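PDB 4L07: hydrolase, isochorismatase family from Pseudomonas putida, which acts as a maleamate amidase, hydrolysing the amide group of maleamate to give maleate and ammonia. Local coordinates for residues A[24-29]-A[65-70]; A[69-74]-A[113-118]. All blocks are in the same frame, centred on the assembly; numbering follows the deposited sequence.

Contact 1: A[24-29]-A[65-70]; sequences IIVVDF and VIFTTI
The flat ring of Phe67 receives Val26 over one face, and a water sits at its edge, in the plane of the ring. Val26 CG2 lies 4.2 Å from the ring centroid of Phe67, displaced toward the rim, so it makes a CH-pi contact, while Val26 CB and CG1 press on the CD2-CE2 side. Both residues project from the same face of neighbouring parallel strands, 24-27 and 65-70, in the central sheet of the isochorismatase alpha/beta fold. Beta-branched and aromatic residues suit this interior, where helix 45-60 also reaches Ile24 and Val26. Ile24 CG1 runs alongside Val65 CG2, pointing the same way. The backbone ladder is regular: Ile66 N gives a 2.9 Å bond to Ile24 O, Val26 N returns one to Ile66 O, and Thr68 N continues to Val26 O. Where strand 24-27 ends the ladder loosens: the water donates to Val26 O and Thr68 O and accepts from Phe29 N, beside a weak direct bond from Asp28 N to Thr68 O. Here the carboxylate of Asp28 is the second flat group. Thr68 OG1 donates to Asp28 OD1 at 2.9 Å, arriving 55° out of the carboxylate plane. The Thr68 torsion (chi1 79°) places OG1 toward Asp28 and CG2 toward Ile25 CG2. The other oxygen, OD2, forms a salt bridge with Lys116, an arrangement consistent with the Asp-Lys pair of the family's Asp-Lys-Cys triad. An alanine at Asp28 is likely to leave Lys116 without its carboxylate partner and the Thr68 hydroxyl without this acceptor. A hydrocarbon tail packs against the same carboxylate, Ile70 CD1 lying 3.4 Å from Asp28 OD2.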
# COMPACT_ATOMS: atom_id res chain seq x y z
N ILE A 24 9.15 -5.75 18.16
CA ILE A 24 9.30 -7.16 17.82
C ILE A 24 8.12 -7.58 16.95
O ILE A 24 6.96 -7.36 17.31
CB ILE A 24 9.34 -8.05 19.10
CG1 ILE A 24 10.20 -7.42 20.22
CG2 ILE A 24 9.73 -9.50 18.77
CD1 ILE A 24 11.66 -7.14 19.90
N ILE A 25 8.42 -8.18 15.80
CA ILE A 25 7.38 -8.75 14.93
C ILE A 25 7.54 -10.26 14.93
O ILE A 25 8.58 -10.78 14.55
CB ILE A 25 7.46 -8.21 13.49
CG1 ILE A 25 7.53 -6.68 13.47
CG2 ILE A 25 6.30 -8.76 12.66
CD1 ILE A 25 8.01 -6.09 12.16
N VAL A 26 6.50 -10.96 15.39
CA VAL A 26 6.50 -12.43 15.42
C VAL A 26 5.62 -12.93 14.29
O VAL A 26 4.39 -12.87 14.36
CB VAL A 26 6.01 -12.95 16.78
CG1 VAL A 26 6.14 -14.47 16.86
CG2 VAL A 26 6.79 -12.30 17.90
N VAL A 27 6.26 -13.41 13.23
CA VAL A 27 5.56 -13.77 11.99
C VAL A 27 5.04 -15.20 11.99
O VAL A 27 5.81 -16.16 11.91
CB VAL A 27 6.48 -13.56 10.76
CG1 VAL A 27 5.72 -13.87 9.47
CG2 VAL A 27 7.03 -12.15 10.73
N ASP A 28 3.71 -15.34 12.07
CA ASP A 28 3.01 -16.60 11.80
C ASP A 28 3.49 -17.80 12.62
O ASP A 28 3.57 -18.92 12.10
CB ASP A 28 3.07 -16.95 10.30
CG ASP A 28 2.42 -15.90 9.42
OD1 ASP A 28 1.68 -15.04 9.95
OD2 ASP A 28 2.64 -15.95 8.19
N PHE A 29 3.80 -17.58 13.90
CA PHE A 29 3.96 -18.70 14.83
C PHE A 29 2.57 -19.16 15.30
O PHE A 29 2.27 -19.18 16.50
CB PHE A 29 4.87 -18.35 16.03
CG PHE A 29 6.35 -18.56 15.78
CD1 PHE A 29 6.81 -19.49 14.85
CD2 PHE A 29 7.29 -17.84 16.52
CE1 PHE A 29 8.18 -19.68 14.65
CE2 PHE A 29 8.65 -18.02 16.32
CZ PHE A 29 9.10 -18.94 15.38
N VAL A 65 5.25 -5.25 20.81
CA VAL A 65 5.37 -6.66 20.43
C VAL A 65 4.11 -7.01 19.65
O VAL A 65 3.01 -6.95 20.19
CB VAL A 65 5.47 -7.58 21.67
CG1 VAL A 65 5.36 -9.06 21.26
CG2 VAL A 65 6.77 -7.33 22.43
N ILE A 66 4.28 -7.36 18.37
CA ILE A 66 3.15 -7.61 17.48
C ILE A 66 3.26 -8.99 16.81
O ILE A 66 4.30 -9.31 16.21
CB ILE A 66 3.03 -6.51 16.39
CG1 ILE A 66 2.85 -5.13 17.05
CG2 ILE A 66 1.86 -6.79 15.45
CD1 ILE A 66 3.11 -3.97 16.12
N PHE A 67 2.21 -9.80 16.94
CA PHE A 67 2.13 -11.12 16.32
C PHE A 67 1.31 -11.06 15.04
O PHE A 67 0.33 -10.31 14.96
CB PHE A 67 1.46 -12.12 17.27
CG PHE A 67 2.26 -12.42 18.50
CD1 PHE A 67 2.27 -11.54 19.59
CD2 PHE A 67 2.98 -13.61 18.60
CE1 PHE A 67 3.01 -11.82 20.73
CE2 PHE A 67 3.71 -13.90 19.74
CZ PHE A 67 3.73 -13.01 20.81
N THR A 68 1.69 -11.85 14.04
CA THR A 68 0.92 -11.97 12.81
C THR A 68 0.39 -13.39 12.62
O THR A 68 0.97 -14.35 13.14
CB THR A 68 1.72 -11.54 11.56
OG1 THR A 68 2.61 -12.59 11.17
CG2 THR A 68 2.53 -10.28 11.84
N THR A 69 -0.70 -13.51 11.89
CA THR A 69 -1.28 -14.80 11.53
C THR A 69 -1.93 -14.67 10.15
O THR A 69 -2.43 -13.59 9.79
CB THR A 69 -2.29 -15.31 12.59
OG1 THR A 69 -2.63 -16.68 12.34
CG2 THR A 69 -3.56 -14.47 12.61
N ILE A 70 -1.88 -15.75 9.38
CA ILE A 70 -2.62 -15.85 8.13
C ILE A 70 -3.96 -16.53 8.44
O ILE A 70 -3.99 -17.64 8.96
CB ILE A 70 -1.86 -16.68 7.08
CG1 ILE A 70 -0.56 -15.96 6.65
CG2 ILE A 70 -2.76 -16.97 5.88
CD1 ILE A 70 0.39 -16.82 5.83
O HOH W 1 2.75 -15.12 15.20

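Contact 2: A[69-74]-A[113-118]; sequences TIAYHP and VVVKKG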
# COMPACT_ATOMS: atom_id res chain seq x y z
N THR A 69 -0.70 -13.51 11.89
CA THR A 69 -1.28 -14.80 11.53
C THR A 69 -1.93 -14.67 10.15
O THR A 69 -2.43 -13.59 9.79
CB THR A 69 -2.29 -15.31 12.59
OG1 THR A 69 -2.63 -16.68 12.34
CG2 THR A 69 -3.56 -14.47 12.61
N ILE A 70 -1.88 -15.75 9.38
CA ILE A 70 -2.62 -15.85 8.13
C ILE A 70 -3.96 -16.53 8.44
O ILE A 70 -3.99 -17.64 8.96
CB ILE A 70 -1.86 -16.68 7.08
CG1 ILE A 70 -0.56 -15.96 6.65
CG2 ILE A 70 -2.76 -16.97 5.88
CD1 ILE A 70 0.39 -16.82 5.83
N ALA A 71 -5.06 -15.85 8.12
CA ALA A 71 -6.40 -16.42 8.30
C ALA A 71 -7.33 -15.97 7.18
O ALA A 71 -7.29 -14.80 6.78
CB ALA A 71 -6.96 -16.01 9.65
N TYR A 72 -8.15 -16.89 6.69
CA TYR A 72 -9.11 -16.63 5.60
C TYR A 72 -10.55 -16.92 5.95
O TYR A 72 -10.85 -17.87 6.67
CB TYR A 72 -8.78 -17.46 4.36
CG TYR A 72 -7.38 -17.29 3.88
CD1 TYR A 72 -6.99 -16.12 3.22
CD2 TYR A 72 -6.42 -18.27 4.11
CE1 TYR A 72 -5.69 -15.95 2.79
CE2 TYR A 72 -5.12 -18.11 3.68
CZ TYR A 72 -4.76 -16.95 3.02
OH TYR A 72 -3.47 -16.77 2.59
N HIS A 73 -11.45 -16.10 5.41
CA HIS A 73 -12.85 -16.46 5.32
C HIS A 73 -13.00 -17.33 4.11
O HIS A 73 -12.29 -17.14 3.12
CB HIS A 73 -13.72 -15.22 5.18
CG HIS A 73 -13.62 -14.28 6.36
ND1 HIS A 73 -14.11 -14.59 7.57
CD2 HIS A 73 -13.08 -13.00 6.46
CE1 HIS A 73 -13.88 -13.57 8.42
NE2 HIS A 73 -13.25 -12.59 7.73
N PRO A 74 -13.93 -18.31 4.16
CA PRO A 74 -14.12 -19.23 3.03
C PRO A 74 -14.28 -18.54 1.67
O PRO A 74 -13.72 -19.00 0.68
CB PRO A 74 -15.41 -19.96 3.41
CG PRO A 74 -15.39 -19.97 4.90
CD PRO A 74 -14.79 -18.66 5.31
N VAL A 113 -2.57 -8.85 17.69
CA VAL A 113 -2.46 -9.78 16.58
C VAL A 113 -2.95 -9.10 15.30
O VAL A 113 -4.01 -8.49 15.27
CB VAL A 113 -3.24 -11.09 16.84
CG1 VAL A 113 -3.16 -12.04 15.65
CG2 VAL A 113 -2.70 -11.77 18.09
N VAL A 114 -2.13 -9.18 14.25
CA VAL A 114 -2.51 -8.67 12.93
C VAL A 114 -2.80 -9.85 11.99
O VAL A 114 -1.98 -10.77 11.85
CB VAL A 114 -1.43 -7.72 12.34
CG1 VAL A 114 -0.05 -8.28 12.57
CG2 VAL A 114 -1.66 -7.45 10.86
N VAL A 115 -3.98 -9.84 11.37
CA VAL A 115 -4.37 -10.89 10.43
C VAL A 115 -4.02 -10.42 9.03
O VAL A 115 -4.30 -9.27 8.66
CB VAL A 115 -5.87 -11.24 10.52
CG1 VAL A 115 -6.24 -12.31 9.50
CG2 VAL A 115 -6.22 -11.73 11.92
N LYS A 116 -3.37 -11.29 8.27
CA LYS A 116 -2.97 -10.98 6.89
C LYS A 116 -3.35 -12.12 5.94
O LYS A 116 -3.67 -13.23 6.38
CB LYS A 116 -1.46 -10.71 6.83
CG LYS A 116 -0.61 -11.94 7.10
CD LYS A 116 0.87 -11.59 7.14
CE LYS A 116 1.70 -12.72 7.72
NZ LYS A 116 1.99 -13.78 6.72
N LYS A 117 -3.30 -11.85 4.64
CA LYS A 117 -3.75 -12.81 3.63
C LYS A 117 -2.64 -13.32 2.72
O LYS A 117 -2.85 -14.27 1.96
CB LYS A 117 -4.87 -12.19 2.76
CG LYS A 117 -5.96 -11.49 3.54
CD LYS A 117 -6.88 -12.44 4.28
CE LYS A 117 -7.75 -11.66 5.26
NZ LYS A 117 -8.72 -12.53 5.97
N GLY A 118 -1.46 -12.71 2.81
CA GLY A 118 -0.30 -13.10 2.01
C GLY A 118 0.92 -13.47 2.85
O GLY A 118 0.79 -13.80 4.04
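Lys116 and Thr69 meet where strand 65-70 runs parallel to strand 112-116, the outermost strand on this side of the chain's isochorismatase-type sheet. Lys116 N bonds to Thr69 O at 2.9 Å and Thr69 N to Val114 O; beyond them the ladder fades to a weak bond from Ala71 N to Lys116 O. The side chain of Lys116 starts between its own backbone N and carbonyl carbon, extends, and then bends at its last torsion (chi4 81°). That bend carries NZ past Ile70 CG1 to Gly118 O, 2.9 Å from Lys116 NZ; Ala119 O and the carboxylate of Asp28 complete its grip. A long, flexible lysine suits a buried place that asks one nitrogen to reach several oxygens. On the face of Thr69 and Val115, Thr69 divides its branches by polarity: OG1, anti to the backbone N (chi1 -169°), bonds to Val99 O, whereas CG2 touches both Val113 CG1 and Val115 CG2. The small Ala71 adds its methyl, with CB 3.8 Å from Val115 CG1. Lys117 takes the opposite tactic to Lys116, turning early at chi2 (-72°) and running straight afterwards, antiparallel to the Tyr72 side chain. Its NZ donates to Ala71 O at 2.8 Å and also makes a salt bridge to Glu76 and a hydrogen bond to Tyr94 OH; in the assembly, Thr126 of a second subunit packs on this lysine. The phenol in turn secures the lysine backbone: Lys117 O lies in the plane of the Tyr72 ring, at its edge, and accepts a 2.7 Å bond from Tyr72 OH.

How the contacts relate
Strand 65-70 is the middle member of the pairings in contacts 1 and 2, whose centres lie 11 Å apart, and both share Thr69 and Ile70. Across the end of this strand, which separates their own strands, two side chains reach each other: Asp28 OD2 of contact 1 forms a salt bridge 2.7 Å long with Lys116 NZ of contact 2. That joint probably belongs to the active site, since an aspartate and a lysine accompany the nucleophilic cysteine in this family. A bound sulfate, probably from crystallisation, lies about 4 Å from the Ile70 side chain and may mark the pocket. Farther back along the strands, Thr68 CG2 packs 3.3 Å from Val114 CG1, tying the pairings together.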